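Local coordinates for protein multisubunit Na+/H+ antiporter, D subunit (Anoxybacillus flavithermus, PDB 6Z16) that probably exchanges sodium ions for protons across the cell membrane as the D subunit of a multisubunit Mrp (CPA3) antiporter related to the proton-pumping subunits of complex I, at residues A89-F97 / Y109-I117; E137-L147 / T159-S170. All coordinates share one frame; numbering follows the deposited sequence.

Contact 1. Residues A89-F97 / Y109-I117; sequences ALACLVYSF and YYSFFQFLI. With PTY (phosphatidylethanolamine), chain Z.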
loop_
_atom_site.group_PDB
_atom_site.type_symbol
_atom_site.label_atom_id
_atom_site.label_comp_id
_atom_site.label_asym_id
_atom_site.label_seq_id
_atom_site.Cartn_x
_atom_site.Cartn_y
_atom_site.Cartn_z
ATOM N N ALA D 89 45.652 -42.148 -4.356
ATOM C CA ALA D 89 44.275 -42.028 -3.892
ATOM C C ALA D 89 43.415 -43.189 -4.371
ATOM O O ALA D 89 42.599 -43.711 -3.605
ATOM C CB ALA D 89 43.686 -40.701 -4.361
ATOM N N LEU D 90 43.603 -43.620 -5.621
ATOM C CA LEU D 90 42.847 -44.757 -6.141
ATOM C C LEU D 90 43.183 -46.051 -5.402
ATOM O O LEU D 90 42.277 -46.816 -5.025
ATOM C CB LEU D 90 43.114 -44.903 -7.636
ATOM C CG LEU D 90 42.417 -46.042 -8.365
ATOM C CD1 LEU D 90 40.919 -45.915 -8.241
ATOM C CD2 LEU D 90 42.835 -46.019 -9.816
ATOM N N ALA D 91 44.478 -46.300 -5.167
ATOM C CA ALA D 91 44.878 -47.511 -4.450
ATOM C C ALA D 91 44.383 -47.504 -3.007
ATOM O O ALA D 91 43.879 -48.524 -2.508
ATOM C CB ALA D 91 46.392 -47.662 -4.489
ATOM N N CYS D 92 44.475 -46.351 -2.339
ATOM C CA CYS D 92 43.989 -46.249 -0.969
ATOM C C CYS D 92 42.471 -46.343 -0.899
ATOM O O CYS D 92 41.935 -46.844 0.091
ATOM C CB CYS D 92 44.471 -44.948 -0.339
ATOM S SG CYS D 92 46.249 -44.863 -0.069
ATOM N N LEU D 93 41.769 -45.925 -1.956
ATOM C CA LEU D 93 40.314 -46.019 -1.959
ATOM C C LEU D 93 39.844 -47.460 -2.108
ATOM O O LEU D 93 38.883 -47.874 -1.447
ATOM C CB LEU D 93 39.740 -45.149 -3.071
ATOM C CG LEU D 93 38.217 -45.104 -3.134
ATOM C CD1 LEU D 93 37.662 -44.557 -1.836
ATOM C CD2 LEU D 93 37.776 -44.263 -4.304
ATOM N N VAL D 94 40.503 -48.245 -2.963
ATOM C CA VAL D 94 40.099 -49.645 -3.089
ATOM C C VAL D 94 40.466 -50.425 -1.824
ATOM O O VAL D 94 39.693 -51.284 -1.347
ATOM C CB VAL D 94 40.705 -50.263 -4.360
ATOM C CG1 VAL D 94 40.244 -51.691 -4.531
ATOM C CG2 VAL D 94 40.315 -49.447 -5.569
ATOM N N TYR D 95 41.609 -50.086 -1.210
ATOM C CA TYR D 95 41.930 -50.672 0.088
ATOM C C TYR D 95 40.919 -50.251 1.150
ATOM O O TYR D 95 40.614 -51.032 2.056
ATOM C CB TYR D 95 43.344 -50.278 0.519
ATOM C CG TYR D 95 43.858 -51.080 1.694
ATOM C CD1 TYR D 95 44.459 -52.311 1.502
ATOM C CD2 TYR D 95 43.704 -50.629 2.994
ATOM C CE1 TYR D 95 44.919 -53.052 2.570
ATOM C CE2 TYR D 95 44.151 -51.368 4.061
ATOM C CZ TYR D 95 44.754 -52.575 3.845
ATOM O OH TYR D 95 45.197 -53.302 4.919
ATOM N N SER D 96 40.374 -49.035 1.035
ATOM C CA SER D 96 39.339 -48.570 1.948
ATOM C C SER D 96 38.039 -49.331 1.756
ATOM O O SER D 96 37.287 -49.508 2.720
ATOM C CB SER D 96 39.099 -47.079 1.737
ATOM O OG SER D 96 40.277 -46.334 1.962
ATOM N N PHE D 97 37.743 -49.736 0.515
ATOM C CA PHE D 97 36.577 -50.583 0.260
ATOM C C PHE D 97 36.703 -51.898 1.006
ATOM O O PHE D 97 35.737 -52.379 1.607
ATOM C CB PHE D 97 36.409 -50.893 -1.229
ATOM C CG PHE D 97 36.042 -49.719 -2.087
ATOM C CD1 PHE D 97 35.626 -48.523 -1.542
ATOM C CD2 PHE D 97 36.099 -49.837 -3.463
ATOM C CE1 PHE D 97 35.300 -47.467 -2.350
ATOM C CE2 PHE D 97 35.772 -48.788 -4.270
ATOM C CZ PHE D 97 35.373 -47.601 -3.714
ATOM N N TYR D 109 32.743 -41.029 5.532
ATOM C CA TYR D 109 34.162 -41.339 5.357
ATOM C C TYR D 109 34.679 -40.918 3.983
ATOM O O TYR D 109 35.752 -40.310 3.870
ATOM C CB TYR D 109 34.388 -42.832 5.578
ATOM C CG TYR D 109 35.809 -43.259 5.348
ATOM C CD1 TYR D 109 36.794 -42.983 6.281
ATOM C CD2 TYR D 109 36.170 -43.937 4.192
ATOM C CE1 TYR D 109 38.097 -43.365 6.067
ATOM C CE2 TYR D 109 37.467 -44.316 3.968
ATOM C CZ TYR D 109 38.425 -44.031 4.907
ATOM O OH TYR D 109 39.722 -44.418 4.685
ATOM N N TYR D 110 33.930 -41.232 2.926
ATOM C CA TYR D 110 34.400 -40.969 1.573
ATOM C C TYR D 110 34.355 -39.491 1.231
ATOM O O TYR D 110 35.147 -39.034 0.398
ATOM C CB TYR D 110 33.575 -41.781 0.581
ATOM C CG TYR D 110 33.675 -43.262 0.840
ATOM C CD1 TYR D 110 34.781 -43.983 0.426
ATOM C CD2 TYR D 110 32.673 -43.932 1.524
ATOM C CE1 TYR D 110 34.880 -45.331 0.677
ATOM C CE2 TYR D 110 32.762 -45.277 1.774
ATOM C CZ TYR D 110 33.867 -45.970 1.352
ATOM O OH TYR D 110 33.955 -47.316 1.603
ATOM N N SER D 111 33.481 -38.734 1.894
ATOM C CA SER D 111 33.497 -37.282 1.772
ATOM C C SER D 111 34.804 -36.713 2.299
ATOM O O SER D 111 35.431 -35.873 1.650
ATOM C CB SER D 111 32.316 -36.687 2.531
ATOM O OG SER D 111 31.090 -37.172 2.032
ATOM N N PHE D 112 35.241 -37.194 3.467
ATOM C CA PHE D 112 36.469 -36.710 4.091
ATOM C C PHE D 112 37.694 -37.111 3.280
ATOM O O PHE D 112 38.654 -36.335 3.167
ATOM C CB PHE D 112 36.551 -37.258 5.512
ATOM C CG PHE D 112 35.475 -36.744 6.420
ATOM C CD1 PHE D 112 34.912 -35.494 6.221
ATOM C CD2 PHE D 112 34.982 -37.537 7.439
ATOM C CE1 PHE D 112 33.907 -35.032 7.045
ATOM C CE2 PHE D 112 33.952 -37.095 8.244
ATOM C CZ PHE D 112 33.432 -35.835 8.060
ATOM N N PHE D 113 37.660 -38.321 2.708
ATOM C CA PHE D 113 38.646 -38.761 1.723
ATOM C C PHE D 113 38.763 -37.772 0.567
ATOM O O PHE D 113 39.867 -37.314 0.223
ATOM C CB PHE D 113 38.229 -40.139 1.202
ATOM C CG PHE D 113 39.221 -40.780 0.271
ATOM C CD1 PHE D 113 40.266 -41.525 0.768
ATOM C CD2 PHE D 113 39.100 -40.636 -1.105
ATOM C CE1 PHE D 113 41.170 -42.114 -0.082
ATOM C CE2 PHE D 113 40.010 -41.211 -1.955
ATOM C CZ PHE D 113 41.043 -41.951 -1.442
ATOM N N GLN D 114 37.626 -37.439 -0.050
ATOM C CA GLN D 114 37.657 -36.547 -1.202
ATOM C C GLN D 114 38.057 -35.129 -0.817
ATOM O O GLN D 114 38.712 -34.453 -1.607
ATOM C CB GLN D 114 36.306 -36.549 -1.911
ATOM C CG GLN D 114 35.932 -37.874 -2.548
ATOM C CD GLN D 114 36.786 -38.219 -3.742
ATOM O OE1 GLN D 114 37.091 -37.367 -4.570
ATOM N NE2 GLN D 114 37.189 -39.478 -3.833
ATOM N N PHE D 115 37.719 -34.675 0.396
ATOM C CA PHE D 115 38.180 -33.353 0.820
ATOM C C PHE D 115 39.682 -33.327 1.065
ATOM O O PHE D 115 40.330 -32.305 0.799
ATOM C CB PHE D 115 37.449 -32.867 2.073
ATOM C CG PHE D 115 36.076 -32.325 1.812
ATOM C CD1 PHE D 115 35.915 -31.167 1.071
ATOM C CD2 PHE D 115 34.958 -32.909 2.381
ATOM C CE1 PHE D 115 34.663 -30.654 0.837
ATOM C CE2 PHE D 115 33.702 -32.399 2.156
ATOM C CZ PHE D 115 33.554 -31.268 1.385
ATOM N N LEU D 116 40.253 -34.434 1.547
ATOM C CA LEU D 116 41.704 -34.502 1.693
ATOM C C LEU D 116 42.404 -34.447 0.343
ATOM O O LEU D 116 43.427 -33.759 0.192
ATOM C CB LEU D 116 42.095 -35.767 2.449
ATOM C CG LEU D 116 43.588 -35.989 2.666
ATOM C CD1 LEU D 116 44.186 -34.831 3.423
ATOM C CD2 LEU D 116 43.803 -37.273 3.427
ATOM N N ILE D 117 41.857 -35.140 -0.661
ATOM C CA ILE D 117 42.535 -35.080 -1.954
ATOM C C ILE D 117 42.283 -33.736 -2.638
ATOM O O ILE D 117 43.133 -33.271 -3.409
ATOM C CB ILE D 117 42.192 -36.287 -2.853
ATOM C CG1 ILE D 117 40.738 -36.301 -3.281
ATOM C CG2 ILE D 117 42.524 -37.587 -2.140
ATOM C CD1 ILE D 117 40.424 -37.380 -4.273
HETATM C C1 PTY Z . 35.027 -53.792 -4.895
HETATM C C2 PTY Z . 34.486 -57.250 1.902
HETATM C C3 PTY Z . 34.117 -56.152 0.887
HETATM O O4 PTY Z . 35.376 -53.559 -6.279
HETATM C C5 PTY Z . 33.217 -54.774 -3.503
HETATM C C6 PTY Z . 33.927 -54.813 -4.829
HETATM O O7 PTY Z . 34.549 -56.130 -4.959
HETATM C C8 PTY Z . 33.890 -57.061 -5.662
HETATM O O10 PTY Z . 32.806 -56.888 -6.150
HETATM C C11 PTY Z . 34.687 -58.327 -5.765
HETATM C C12 PTY Z . 36.074 -58.089 -6.346
HETATM C C13 PTY Z . 36.957 -59.328 -6.367
HETATM C C14 PTY Z . 38.404 -59.008 -6.711
HETATM C C15 PTY Z . 38.559 -58.240 -8.013
HETATM C C16 PTY Z . 39.828 -57.413 -8.098
HETATM C C17 PTY Z . 39.850 -56.241 -7.133
HETATM C C18 PTY Z . 41.069 -55.353 -7.281
HETATM C C19 PTY Z . 41.275 -54.825 -8.687
HETATM C C20 PTY Z . 42.733 -54.582 -9.038
HETATM C C21 PTY Z . 43.396 -53.480 -8.237
HETATM C C22 PTY Z . 42.961 -52.090 -8.642
HETATM C C23 PTY Z . 43.719 -50.992 -7.933
HETATM C C24 PTY Z . 43.571 -49.634 -8.590
HETATM C C30 PTY Z . 36.630 -53.827 -6.627
HETATM C C31 PTY Z . 36.933 -53.345 -8.012
HETATM O O30 PTY Z . 37.420 -54.364 -5.903
HETATM C C32 PTY Z . 37.756 -52.067 -7.985
HETATM C C33 PTY Z . 38.334 -51.664 -9.330
HETATM C C34 PTY Z . 39.296 -50.497 -9.209
HETATM C C35 PTY Z . 40.034 -50.134 -10.483
HETATM C C36 PTY Z . 39.144 -49.618 -11.596
HETATM C C37 PTY Z . 39.915 -49.118 -12.809
HETATM C C38 PTY Z . 39.031 -48.641 -13.951
HETATM P P1 PTY Z . 33.679 -56.653 -1.689
HETATM O O11 PTY Z . 34.589 -56.629 -0.394
HETATM O O12 PTY Z . 34.142 -57.833 -2.531
HETATM O O13 PTY Z . 32.244 -56.662 -1.341
HETATM O O14 PTY Z . 34.077 -55.329 -2.488
HETATM N N1 PTY Z . 34.438 -56.692 3.257
#
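Phe113 lays its ring against Leu93, whose methyl CD1 stands over one face, 4.2 Å from the ring centroid and only 15° off the normal, a clear CH-pi contact. With its CG anti to the backbone N (chi1 -175°), Phe113 brings CZ within 3.8 Å of Leu93 CB. The rim of the same ring meets Ala89 O and Cys92 CB near its plane. The methyl CD1 of Leu93 serves a second ring as well: it lies at the edge of Tyr110, 3.7 Å from CD1 of that tyrosine, the two side chains crossing at about a right angle. Tyr110 also meets Phe97, CE1 to CE1 at 3.7 Å, with the planes inclined at 59°. Its hydroxyl is hydrogen-bonded to Glu105.

Ser96 lies at the edge of the Tyr109 ring, and Tyr109 OH gives Ser96 OG a weak hydrogen bond of 3.4 Å. Ser96 OG in turn donates to Cys92 O, which thus receives Ser96 N and Ser96 OG from opposite faces of its carbonyl plane. Helices 76-99 and 109-124 form a nearly antiparallel membrane-spanning pair, buried at every touching residue; the segment axes approach to 11.9 Å, a separation bridged largely by aromatic rings. Leu90 and Val94 line a phosphatidylethanolamine pocket. Helix 238-247 touches Cys92, Ser96, Tyr109 and Phe113, while helix 26-53 packs on Leu93, Phe97, Tyr110 and Ile117.

Contact 2. Residues E137-L147 / T159-S170; sequences EVMLMSSYVLL and TIKYTLVNVISS
An antiparallel pair of transmembrane helices within the NADH:quinone oxidoreductase/Mrp antiporter family region is interleaved by two tyrosines, Tyr144 and Tyr162, each a knob in a hole of the other helix. Tyr144 sits among Tyr162, Thr163, Asn166 and Val167. Thr163 CG2 makes a CH-pi contact over one face of its ring, 4.1 Å from the centroid and 9° off the normal, while Leu140 O of its own helix lies over the opposite face toward the rim. Tyr162, with CG anti to the backbone N (chi1 179°), reaches in among Leu140, Ser143, Tyr144 and Leu147; its plane stands at 81° to that of Tyr144, and Tyr144 CD1 comes 3.6 Å from Tyr162 CE2.

Knobs-into-holes packing of this kind fits segment axes that run nearly antiparallel and approach to 10.1 Å. The buried hydroxyl Tyr162 OH donates to Ser143 OG at 3.1 Å, and Ser143 OG in turn donates a hydrogen bond to Leu140 O, which also accepts from Tyr144 N. Leu147 CD2 packs 3.6 Å from Tyr162 CD2, and Leu140 CD2 lies 3.7 Å from Asn166 CG. At the far end Glu137 OE2 lies 2.9 Å from Ser170 OG, a close polar approach; a potassium ion is modelled about 6 Å from the Ser170 side chain.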
loop_
_atom_site.group_PDB
_atom_site.type_symbol
_atom_site.label_atom_id
_atom_site.label_comp_id
_atom_site.label_asym_id
_atom_site.label_seq_id
_atom_site.Cartn_x
_atom_site.Cartn_y
_atom_site.Cartn_z
ATOM N N GLU D 137 44.796 -25.550 5.170
ATOM C CA GLU D 137 43.791 -25.850 6.192
ATOM C C GLU D 137 42.676 -26.766 5.715
ATOM O O GLU D 137 42.108 -27.478 6.546
ATOM C CB GLU D 137 43.173 -24.603 6.813
ATOM C CG GLU D 137 43.960 -24.164 8.018
ATOM C CD GLU D 137 44.934 -23.105 7.697
ATOM O OE1 GLU D 137 44.697 -22.403 6.710
ATOM O OE2 GLU D 137 45.962 -23.020 8.384
ATOM N N VAL D 138 42.365 -26.784 4.414
ATOM C CA VAL D 138 41.448 -27.801 3.885
ATOM C C VAL D 138 42.019 -29.196 4.121
ATOM O O VAL D 138 41.358 -30.080 4.700
ATOM C CB VAL D 138 41.174 -27.564 2.387
ATOM C CG1 VAL D 138 40.349 -28.700 1.813
ATOM C CG2 VAL D 138 40.460 -26.262 2.166
ATOM N N MET D 139 43.280 -29.378 3.708
ATOM C CA MET D 139 44.021 -30.621 3.901
ATOM C C MET D 139 44.106 -31.013 5.373
ATOM O O MET D 139 43.800 -32.153 5.744
ATOM C CB MET D 139 45.417 -30.434 3.318
ATOM C CG MET D 139 46.313 -31.627 3.363
ATOM S SD MET D 139 47.955 -31.114 2.847
ATOM C CE MET D 139 48.481 -30.228 4.304
ATOM N N LEU D 140 44.488 -30.064 6.233
ATOM C CA LEU D 140 44.701 -30.366 7.642
ATOM C C LEU D 140 43.398 -30.634 8.373
ATOM O O LEU D 140 43.359 -31.490 9.257
ATOM C CB LEU D 140 45.467 -29.236 8.324
ATOM C CG LEU D 140 46.966 -29.157 8.052
ATOM C CD1 LEU D 140 47.535 -27.900 8.669
ATOM C CD2 LEU D 140 47.653 -30.388 8.599
ATOM N N MET D 141 42.318 -29.938 8.012
ATOM C CA MET D 141 41.035 -30.174 8.658
ATOM C C MET D 141 40.499 -31.560 8.323
ATOM O O MET D 141 40.047 -32.298 9.221
ATOM C CB MET D 141 40.049 -29.089 8.236
ATOM C CG MET D 141 38.787 -29.086 9.042
ATOM S SD MET D 141 39.122 -28.606 10.736
ATOM C CE MET D 141 37.860 -29.552 11.550
ATOM N N SER D 142 40.585 -31.944 7.042
ATOM C CA SER D 142 40.191 -33.293 6.649
ATOM C C SER D 142 41.072 -34.354 7.298
ATOM O O SER D 142 40.572 -35.422 7.670
ATOM C CB SER D 142 40.226 -33.411 5.134
ATOM O OG SER D 142 41.526 -33.141 4.669
ATOM N N SER D 143 42.360 -34.057 7.505
ATOM C CA SER D 143 43.234 -35.020 8.169
ATOM C C SER D 143 42.915 -35.152 9.656
ATOM O O SER D 143 43.029 -36.251 10.209
ATOM C CB SER D 143 44.696 -34.633 7.971
ATOM O OG SER D 143 45.008 -33.454 8.677
ATOM N N TYR D 144 42.522 -34.046 10.313
ATOM C CA TYR D 144 42.048 -34.099 11.702
ATOM C C TYR D 144 40.871 -35.044 11.833
ATOM O O TYR D 144 40.825 -35.892 12.737
ATOM C CB TYR D 144 41.569 -32.732 12.191
ATOM C CG TYR D 144 42.527 -31.581 12.248
ATOM C CD1 TYR D 144 43.899 -31.756 12.328
ATOM C CD2 TYR D 144 42.034 -30.292 12.182
ATOM C CE1 TYR D 144 44.745 -30.655 12.351
ATOM C CE2 TYR D 144 42.855 -29.210 12.202
ATOM C CZ TYR D 144 44.201 -29.387 12.286
ATOM O OH TYR D 144 44.971 -28.259 12.305
ATOM N N VAL D 145 39.893 -34.894 10.937
ATOM C CA VAL D 145 38.670 -35.674 11.083
ATOM C C VAL D 145 38.917 -37.137 10.723
ATOM O O VAL D 145 38.416 -38.042 11.399
ATOM C CB VAL D 145 37.532 -35.062 10.251
ATOM C CG1 VAL D 145 36.270 -35.797 10.535
ATOM C CG2 VAL D 145 37.348 -33.606 10.589
ATOM N N LEU D 146 39.722 -37.396 9.680
ATOM C CA LEU D 146 40.070 -38.773 9.329
ATOM C C LEU D 146 40.918 -39.442 10.402
ATOM O O LEU D 146 40.849 -40.663 10.571
ATOM C CB LEU D 146 40.798 -38.813 7.986
ATOM C CG LEU D 146 39.976 -38.610 6.717
ATOM C CD1 LEU D 146 40.887 -38.455 5.530
ATOM C CD2 LEU D 146 39.083 -39.807 6.524
ATOM N N LEU D 147 41.702 -38.666 11.145
ATOM C CA LEU D 147 42.438 -39.215 12.274
ATOM C C LEU D 147 41.511 -39.569 13.428
ATOM O O LEU D 147 41.698 -40.599 14.083
ATOM C CB LEU D 147 43.501 -38.213 12.715
ATOM C CG LEU D 147 44.417 -38.545 13.884
ATOM C CD1 LEU D 147 45.209 -39.778 13.601
ATOM C CD2 LEU D 147 45.348 -37.389 14.117
ATOM N N THR D 159 44.820 -37.304 18.252
ATOM C CA THR D 159 44.187 -36.215 17.519
ATOM C C THR D 159 44.341 -34.899 18.268
ATOM O O THR D 159 44.562 -33.855 17.641
ATOM C CB THR D 159 42.712 -36.524 17.272
ATOM O OG1 THR D 159 42.596 -37.776 16.599
ATOM C CG2 THR D 159 42.092 -35.468 16.383
ATOM N N ILE D 160 44.257 -34.940 19.607
ATOM C CA ILE D 160 44.526 -33.749 20.422
ATOM C C ILE D 160 45.943 -33.230 20.177
ATOM O O ILE D 160 46.149 -32.034 19.914
ATOM C CB ILE D 160 44.286 -34.053 21.911
ATOM C CG1 ILE D 160 42.804 -34.277 22.179
ATOM C CG2 ILE D 160 44.809 -32.945 22.783
ATOM C CD1 ILE D 160 42.508 -34.743 23.565
ATOM N N LYS D 161 46.923 -34.144 20.190
ATOM C CA LYS D 161 48.325 -33.769 19.961
ATOM C C LYS D 161 48.539 -33.168 18.565
ATOM O O LYS D 161 49.110 -32.071 18.419
ATOM C CB LYS D 161 49.225 -34.991 20.129
ATOM C CG LYS D 161 49.781 -35.300 21.521
ATOM C CD LYS D 161 48.711 -35.710 22.512
ATOM C CE LYS D 161 49.297 -36.182 23.827
ATOM N NZ LYS D 161 50.084 -37.422 23.659
ATOM N N TYR D 162 48.074 -33.884 17.531
ATOM C CA TYR D 162 48.256 -33.476 16.140
ATOM C C TYR D 162 47.563 -32.150 15.845
ATOM O O TYR D 162 48.125 -31.278 15.156
ATOM C CB TYR D 162 47.724 -34.601 15.250
ATOM C CG TYR D 162 47.781 -34.380 13.765
ATOM C CD1 TYR D 162 48.982 -34.422 13.086
ATOM C CD2 TYR D 162 46.623 -34.187 13.032
ATOM C CE1 TYR D 162 49.035 -34.241 11.721
ATOM C CE2 TYR D 162 46.665 -34.005 11.671
ATOM C CZ TYR D 162 47.875 -34.031 11.021
ATOM O OH TYR D 162 47.928 -33.849 9.664
ATOM N N THR D 163 46.362 -31.963 16.405
ATOM C CA THR D 163 45.595 -30.745 16.187
ATOM C C THR D 163 46.280 -29.549 16.824
ATOM O O THR D 163 46.347 -28.475 16.214
ATOM C CB THR D 163 44.191 -30.914 16.760
ATOM O OG1 THR D 163 43.624 -32.133 16.272
ATOM C CG2 THR D 163 43.308 -29.771 16.326
ATOM N N LEU D 164 46.823 -29.741 18.033
ATOM C CA LEU D 164 47.541 -28.687 18.742
ATOM C C LEU D 164 48.738 -28.187 17.934
ATOM O O LEU D 164 48.919 -26.969 17.746
ATOM C CB LEU D 164 47.982 -29.248 20.093
ATOM C CG LEU D 164 48.338 -28.449 21.338
ATOM C CD1 LEU D 164 48.148 -29.380 22.517
ATOM C CD2 LEU D 164 49.740 -27.932 21.301
ATOM N N VAL D 165 49.532 -29.130 17.402
ATOM C CA VAL D 165 50.722 -28.769 16.626
ATOM C C VAL D 165 50.345 -28.015 15.357
ATOM O O VAL D 165 50.967 -26.997 15.007
ATOM C CB VAL D 165 51.543 -30.025 16.290
ATOM C CG1 VAL D 165 52.766 -29.665 15.463
ATOM C CG2 VAL D 165 51.956 -30.701 17.528
ATOM N N ASN D 166 49.304 -28.479 14.663
ATOM C CA ASN D 166 48.981 -27.845 13.390
ATOM C C ASN D 166 48.309 -26.490 13.571
ATOM O O ASN D 166 48.444 -25.625 12.700
ATOM C CB ASN D 166 48.121 -28.776 12.560
ATOM C CG ASN D 166 48.880 -29.969 12.083
ATOM O OD1 ASN D 166 49.997 -29.852 11.582
ATOM N ND2 ASN D 166 48.301 -31.137 12.268
ATOM N N VAL D 167 47.623 -26.273 14.699
ATOM C CA VAL D 167 47.095 -24.944 15.012
ATOM C C VAL D 167 48.234 -23.951 15.216
ATOM O O VAL D 167 48.210 -22.828 14.679
ATOM C CB VAL D 167 46.179 -25.007 16.246
ATOM C CG1 VAL D 167 45.906 -23.635 16.754
ATOM C CG2 VAL D 167 44.868 -25.636 15.888
ATOM N N ILE D 168 49.257 -24.365 15.977
ATOM C CA ILE D 168 50.414 -23.496 16.203
ATOM C C ILE D 168 51.126 -23.166 14.891
ATOM O O ILE D 168 51.447 -21.998 14.618
ATOM C CB ILE D 168 51.359 -24.144 17.229
ATOM C CG1 ILE D 168 50.664 -24.226 18.582
ATOM C CG2 ILE D 168 52.650 -23.375 17.347
ATOM C CD1 ILE D 168 51.400 -25.047 19.575
ATOM N N SER D 169 51.310 -24.167 14.027
ATOM C CA SER D 169 51.989 -23.916 12.757
ATOM C C SER D 169 51.136 -23.093 11.789
ATOM O O SER D 169 51.681 -22.334 10.976
ATOM C CB SER D 169 52.396 -25.241 12.123
ATOM O OG SER D 169 51.261 -26.022 11.807
ATOM N N SER D 170 49.808 -23.199 11.881
ATOM C CA SER D 170 48.932 -22.364 11.061
ATOM C C SER D 170 49.030 -20.898 11.455
ATOM O O SER D 170 49.089 -20.013 10.584
ATOM C CB SER D 170 47.498 -22.855 11.196
ATOM O OG SER D 170 47.374 -24.170 10.686
#

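How the contacts relate
Both segments of contact 1 precede those of contact 2 in the sequence, and the centres of the two contacts are about 18 Å apart. Helices 76-99, 109-124, 129-148 and 153-183 supply the four segments, and the middle two, consecutive in sequence, join the pairs directly. Leu116 CA comes 3.3 Å from Ser142 OG, and Phe112 CE2 comes 3.5 Å from Val145 CG1. Helix 238-247 touches both contacts, meeting Phe113 in the first and Ser143 in the second. The result is one continuous block of membrane helices, with a lipid pocket beside contact 1 and the Ser170 end of contact 2 near a potassium ion.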